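Local atomic coordinates of citrate synthase (Mycobacterium tuberculosis, PDB entry 4TVM), a protein that catalyses the condensation of oxaloacetate with acetyl-CoA and water to give citrate and CoA in the Krebs cycle. Residues Arg112-His117 with Leu167-Pro172; Leu162-Leu167 with Ala249-Ser254. One frame throughout, in Å; residues are numbered along the deposited sequence.

In the fold
Both contacts use helix 159-182 in the largely helical body of citrate synthase, and their centres lie about 12 Å apart. Contact 1 lays the loop between helices 100-111 and 118-122 against the 167-172 part of that helix; contact 2 packs the preceding turns, 162-167, against the start of helix 251-262. Leu167 belongs to both, its CB directed away from the loop and toward helix 251-262. The two also meet directly: the ring of His113 rests on the helix, with His113 NE2 3.9 Å from Leu162 CD1 and His113 ND1 4.0 Å from Ile165 CG2. Both are buried packing away from the oxaloacetate pocket, and the second subunit approaches contact 2 alone.

Contact 1: Arg112-His117 with Leu167-Pro172; sequences RHTMLH and LLAKLP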
loop_
_atom_site.group_PDB
_atom_site.type_symbol
_atom_site.label_atom_id
_atom_site.label_comp_id
_atom_site.label_asym_id
_atom_site.label_seq_id
_atom_site.Cartn_x
_atom_site.Cartn_y
_atom_site.Cartn_z
ATOM N N ARG A 112 -3.214 15.540 -24.138
ATOM C CA ARG A 112 -2.943 16.917 -23.746
ATOM C C ARG A 112 -2.520 17.042 -22.264
ATOM O O ARG A 112 -2.277 18.144 -21.813
ATOM C CB ARG A 112 -4.125 17.858 -24.148
ATOM C CG ARG A 112 -5.476 17.579 -23.487
ATOM C CD ARG A 112 -6.649 18.362 -24.117
ATOM N NE ARG A 112 -7.900 18.161 -23.353
ATOM C CZ ARG A 112 -8.168 18.689 -22.147
ATOM N NH1 ARG A 112 -7.288 19.475 -21.552
ATOM N NH2 ARG A 112 -9.326 18.438 -21.524
ATOM N N HIS A 113 -2.365 15.925 -21.548
ATOM C CA HIS A 113 -1.910 15.941 -20.137
ATOM C C HIS A 113 -0.622 15.163 -19.846
ATOM O O HIS A 113 -0.352 14.799 -18.689
ATOM C CB HIS A 113 -3.008 15.398 -19.205
ATOM C CG HIS A 113 -4.172 16.323 -19.030
ATOM N ND1 HIS A 113 -5.117 16.521 -20.013
ATOM C CD2 HIS A 113 -4.546 17.099 -17.988
ATOM C CE1 HIS A 113 -6.022 17.384 -19.585
ATOM N NE2 HIS A 113 -5.700 17.745 -18.357
ATOM N N THR A 114 0.193 14.935 -20.867
ATOM C CA THR A 114 1.364 14.097 -20.716
ATOM C C THR A 114 2.567 14.828 -20.199
ATOM O O THR A 114 3.560 14.192 -19.815
ATOM C CB THR A 114 1.788 13.485 -22.046
ATOM O OG1 THR A 114 1.804 14.508 -23.031
ATOM C CG2 THR A 114 0.841 12.375 -22.470
ATOM N N MET A 115 2.529 16.153 -20.237
ATOM C CA MET A 115 3.637 16.929 -19.722
ATOM C C MET A 115 3.450 17.093 -18.225
ATOM O O MET A 115 2.356 17.418 -17.785
ATOM C CB MET A 115 3.688 18.293 -20.384
ATOM C CG MET A 115 5.110 18.788 -20.579
ATOM S SD MET A 115 5.251 20.312 -21.512
ATOM C CE MET A 115 4.923 19.681 -23.173
ATOM N N LEU A 116 4.509 16.823 -17.466
ATOM C CA LEU A 116 4.586 17.153 -16.053
ATOM C C LEU A 116 4.865 18.633 -15.868
ATOM O O LEU A 116 5.552 19.265 -16.683
ATOM C CB LEU A 116 5.773 16.455 -15.374
ATOM C CG LEU A 116 6.134 15.022 -15.676
ATOM C CD1 LEU A 116 7.321 14.620 -14.822
ATOM C CD2 LEU A 116 4.968 14.114 -15.396
ATOM N N HIS A 117 4.362 19.162 -14.767
ATOM C CA HIS A 117 4.866 20.423 -14.191
ATOM C C HIS A 117 6.381 20.431 -14.222
ATOM O O HIS A 117 7.009 19.496 -13.705
ATOM C CB HIS A 117 4.415 20.564 -12.717
ATOM C CG HIS A 117 4.369 21.980 -12.243
ATOM N ND1 HIS A 117 5.500 22.677 -11.872
ATOM C CD2 HIS A 117 3.333 22.836 -12.085
ATOM C CE1 HIS A 117 5.165 23.899 -11.507
ATOM N NE2 HIS A 117 3.854 24.019 -11.637
ATOM N N LEU A 167 -3.182 10.530 -14.464
ATOM C CA LEU A 167 -2.392 9.312 -14.213
ATOM C C LEU A 167 -2.115 8.547 -15.481
ATOM O O LEU A 167 -1.004 8.093 -15.700
ATOM C CB LEU A 167 -3.113 8.387 -13.230
ATOM C CG LEU A 167 -2.769 8.604 -11.755
ATOM C CD1 LEU A 167 -3.872 8.091 -10.849
ATOM C CD2 LEU A 167 -1.468 7.897 -11.438
ATOM N N LEU A 168 -3.130 8.369 -16.308
ATOM C CA LEU A 168 -2.938 7.615 -17.542
ATOM C C LEU A 168 -1.970 8.333 -18.470
ATOM O O LEU A 168 -1.203 7.692 -19.190
ATOM C CB LEU A 168 -4.266 7.410 -18.261
ATOM C CG LEU A 168 -5.145 6.339 -17.651
ATOM C CD1 LEU A 168 -6.537 6.486 -18.237
ATOM C CD2 LEU A 168 -4.569 4.965 -17.948
ATOM N N ALA A 169 -2.015 9.664 -18.460
ATOM C CA ALA A 169 -1.110 10.464 -19.317
ATOM C C ALA A 169 0.270 10.532 -18.746
ATOM O O ALA A 169 1.231 10.285 -19.448
ATOM C CB ALA A 169 -1.620 11.877 -19.508
ATOM N N LYS A 170 0.367 10.909 -17.475
ATOM C CA LYS A 170 1.663 11.264 -16.887
ATOM C C LYS A 170 2.525 10.112 -16.389
ATOM O O LYS A 170 3.724 10.294 -16.235
ATOM C CB LYS A 170 1.480 12.244 -15.752
ATOM C CG LYS A 170 0.768 13.480 -16.201
ATOM C CD LYS A 170 0.826 14.569 -15.150
ATOM C CE LYS A 170 0.560 15.911 -15.828
ATOM N NZ LYS A 170 -0.881 16.212 -15.764
ATOM N N LEU A 171 1.937 8.948 -16.141
ATOM C CA LEU A 171 2.705 7.837 -15.615
ATOM C C LEU A 171 3.683 7.231 -16.588
ATOM O O LEU A 171 4.756 6.812 -16.164
ATOM C CB LEU A 171 1.813 6.757 -15.110
ATOM C CG LEU A 171 2.625 5.813 -14.216
ATOM C CD1 LEU A 171 2.622 6.342 -12.817
ATOM C CD2 LEU A 171 2.048 4.415 -14.217
ATOM N N PRO A 172 3.336 7.172 -17.899
ATOM C CA PRO A 172 4.417 6.784 -18.799
ATOM C C PRO A 172 5.514 7.794 -18.886
ATOM O O PRO A 172 6.666 7.420 -18.995
ATOM C CB PRO A 172 3.715 6.714 -20.133
ATOM C CG PRO A 172 2.384 6.193 -19.768
ATOM C CD PRO A 172 2.048 7.092 -18.622
#
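The imidazole of His113 has the amine of Lys170 near the plane of its ring, at the edge, with NZ 4.1 Å from His113 CB. Arg112 NH2 also lies at this ring's edge, in plane, while His113 ND1 stands 3.9 Å above one face of the Arg112 guanidinium, toward its rim. ND1 itself is hydrogen-bonded to Arg109 O, which ties the ring back to helix 100-111.

Lys170 has the largest share of the contact. Its chain runs along the helix-facing side of the loop backbone. Lys170 CE lies against both His113 O and Met115 O, and the bend at the last torsion (chi4 92°) sets Lys170 NZ 3.3 Å from His113 O. Farther back, Leu116 slides past the lysine in the opposite direction, its CD2 4.0 Å from Lys170 CB. Ala169 faces the loop squarely. Ala169 CB sits 3.8 Å from His113 CB and 3.9 Å from Thr114 CG2.

Thr114 O is hydrogen-bonded to Thr173 OG1, a turn further along helix 159-182, and His117 ND1 caps Asp119 N at the start of helix 118-122. Leu168 and Leu171 pack on helix 383-403, so helix 159-182 has the loop on one side and helix 383-403 on another.

Contact 2: Leu162-Leu167 with Ala249-Ser254; sequences LSTIRL and ANLFTS
Phe252 and Leu251 reach helix 159-182 by different first torsions: the phenyl of Phe252 lies anti to its carbonyl carbon (chi1 -61°), whereas CG of Leu251 lies anti to its own backbone N (chi1 -167°). Between them these two side chains supply the whole surface that helix 251-262 offers here. The ring of Phe252 meets Leu167 at its edge, with Leu167 CD1 in the ring plane, 3.5 Å from Phe252 CD1. Ser163 approaches the same ring obliquely, its CB 3.5 Å from Phe252 CZ. Leu251 fills in next to the ring, its CG 3.8 Å from Leu167 CD1, and its CD2 lies against the hydroxyls of Ser163 and Thr164. Those hydroxyls are engaged within their own helix, hydrogen-bonded to Gln159 O and Val160 O respectively.

Asn250 is the N-cap of helix 251-262. Its OD1 accepts from Thr253 N at 2.9 Å with a fairly straight N-H...O angle of 155°, the donor standing above the amide plane, and its ND2 is bonded to Ser145 OG. Asn250 O takes both Ser254 N and Ser254 OG, the latter at 2.6 Å.

Helix 133-147 covers Phe252 through Leu144 and Ser145; helix 383-403 closes over Thr164 and Leu251 with Ile396 and Trp399. Nearby, Thr253 packs on Trp263 of the second subunit, bringing helix 251-262 to the dimer interface.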
loop_
_atom_site.group_PDB
_atom_site.type_symbol
_atom_site.label_atom_id
_atom_site.label_comp_id
_atom_site.label_asym_id
_atom_site.label_seq_id
_atom_site.Cartn_x
_atom_site.Cartn_y
_atom_site.Cartn_z
ATOM N N LEU A 162 -10.391 13.845 -13.756
ATOM C CA LEU A 162 -9.245 14.617 -14.148
ATOM C C LEU A 162 -7.959 13.945 -13.677
ATOM O O LEU A 162 -6.974 13.911 -14.428
ATOM C CB LEU A 162 -9.372 16.002 -13.540
ATOM C CG LEU A 162 -8.304 17.039 -13.848
ATOM C CD1 LEU A 162 -8.139 17.248 -15.342
ATOM C CD2 LEU A 162 -8.657 18.342 -13.158
ATOM N N SER A 163 -7.948 13.374 -12.470
ATOM C CA SER A 163 -6.758 12.628 -12.049
ATOM C C SER A 163 -6.701 11.197 -12.572
ATOM O O SER A 163 -5.641 10.555 -12.502
ATOM C CB SER A 163 -6.540 12.666 -10.517
ATOM O OG SER A 163 -7.637 12.142 -9.785
ATOM N N THR A 164 -7.807 10.666 -13.081
ATOM C CA THR A 164 -7.719 9.414 -13.871
ATOM C C THR A 164 -6.930 9.731 -15.135
ATOM O O THR A 164 -5.996 9.024 -15.494
ATOM C CB THR A 164 -9.102 8.875 -14.206
ATOM O OG1 THR A 164 -9.627 8.220 -13.046
ATOM C CG2 THR A 164 -9.091 7.909 -15.407
ATOM N N ILE A 165 -7.272 10.847 -15.759
ATOM C CA ILE A 165 -6.591 11.293 -16.961
ATOM C C ILE A 165 -5.135 11.579 -16.676
ATOM O O ILE A 165 -4.245 11.031 -17.327
ATOM C CB ILE A 165 -7.279 12.546 -17.564
ATOM C CG1 ILE A 165 -8.748 12.247 -17.901
ATOM C CG2 ILE A 165 -6.589 12.965 -18.833
ATOM C CD1 ILE A 165 -8.944 10.938 -18.677
ATOM N N ARG A 166 -4.894 12.452 -15.707
ATOM C CA ARG A 166 -3.530 12.794 -15.299
ATOM C C ARG A 166 -2.638 11.579 -15.057
ATOM O O ARG A 166 -1.460 11.594 -15.398
ATOM C CB ARG A 166 -3.574 13.630 -14.034
ATOM C CG ARG A 166 -3.468 15.110 -14.290
ATOM C CD ARG A 166 -4.183 15.920 -13.247
ATOM N NE ARG A 166 -4.038 17.326 -13.556
ATOM C CZ ARG A 166 -4.466 18.315 -12.779
ATOM N NH1 ARG A 166 -5.075 18.046 -11.620
ATOM N NH2 ARG A 166 -4.283 19.576 -13.167
ATOM N N LEU A 167 -3.182 10.530 -14.464
ATOM C CA LEU A 167 -2.392 9.312 -14.213
ATOM C C LEU A 167 -2.115 8.547 -15.481
ATOM O O LEU A 167 -1.004 8.093 -15.700
ATOM C CB LEU A 167 -3.113 8.387 -13.230
ATOM C CG LEU A 167 -2.769 8.604 -11.755
ATOM C CD1 LEU A 167 -3.872 8.091 -10.849
ATOM C CD2 LEU A 167 -1.468 7.897 -11.438
ATOM N N ALA A 249 -8.420 7.252 0.968
ATOM C CA ALA A 249 -7.225 7.852 0.436
ATOM C C ALA A 249 -7.518 8.362 -0.957
ATOM O O ALA A 249 -8.490 7.940 -1.580
ATOM C CB ALA A 249 -6.092 6.847 0.429
ATOM N N ASN A 250 -6.718 9.311 -1.438
ATOM C CA ASN A 250 -6.961 9.838 -2.770
ATOM C C ASN A 250 -6.465 8.861 -3.835
ATOM O O ASN A 250 -5.881 7.818 -3.537
ATOM C CB ASN A 250 -6.409 11.255 -2.933
ATOM C CG ASN A 250 -4.923 11.292 -3.227
ATOM O OD1 ASN A 250 -4.425 10.564 -4.078
ATOM N ND2 ASN A 250 -4.204 12.164 -2.526
ATOM N N LEU A 251 -6.747 9.186 -5.084
ATOM C CA LEU A 251 -6.444 8.290 -6.185
ATOM C C LEU A 251 -4.977 8.006 -6.306
ATOM O O LEU A 251 -4.583 6.869 -6.463
ATOM C CB LEU A 251 -6.942 8.894 -7.487
ATOM C CG LEU A 251 -6.995 8.002 -8.713
ATOM C CD1 LEU A 251 -7.311 6.552 -8.407
ATOM C CD2 LEU A 251 -8.040 8.575 -9.654
ATOM N N PHE A 252 -4.161 9.042 -6.210
ATOM C CA PHE A 252 -2.721 8.891 -6.316
ATOM C C PHE A 252 -2.147 8.047 -5.205
ATOM O O PHE A 252 -1.240 7.238 -5.420
ATOM C CB PHE A 252 -2.050 10.266 -6.278
ATOM C CG PHE A 252 -2.456 11.177 -7.405
ATOM C CD1 PHE A 252 -2.899 10.662 -8.633
ATOM C CD2 PHE A 252 -2.394 12.560 -7.255
ATOM C CE1 PHE A 252 -3.272 11.513 -9.665
ATOM C CE2 PHE A 252 -2.779 13.417 -8.297
ATOM C CZ PHE A 252 -3.203 12.888 -9.500
ATOM N N THR A 253 -2.653 8.249 -3.998
ATOM C CA THR A 253 -2.082 7.570 -2.853
ATOM C C THR A 253 -2.438 6.102 -2.956
ATOM O O THR A 253 -1.606 5.232 -2.686
ATOM C CB THR A 253 -2.552 8.205 -1.535
ATOM O OG1 THR A 253 -2.388 9.634 -1.610
ATOM C CG2 THR A 253 -1.764 7.637 -0.369
ATOM N N SER A 254 -3.641 5.809 -3.427
ATOM C CA SER A 254 -4.023 4.398 -3.671
ATOM C C SER A 254 -3.196 3.702 -4.773
ATOM O O SER A 254 -2.833 2.534 -4.627
ATOM C CB SER A 254 -5.512 4.292 -3.965
ATOM O OG SER A 254 -6.243 5.223 -3.177
#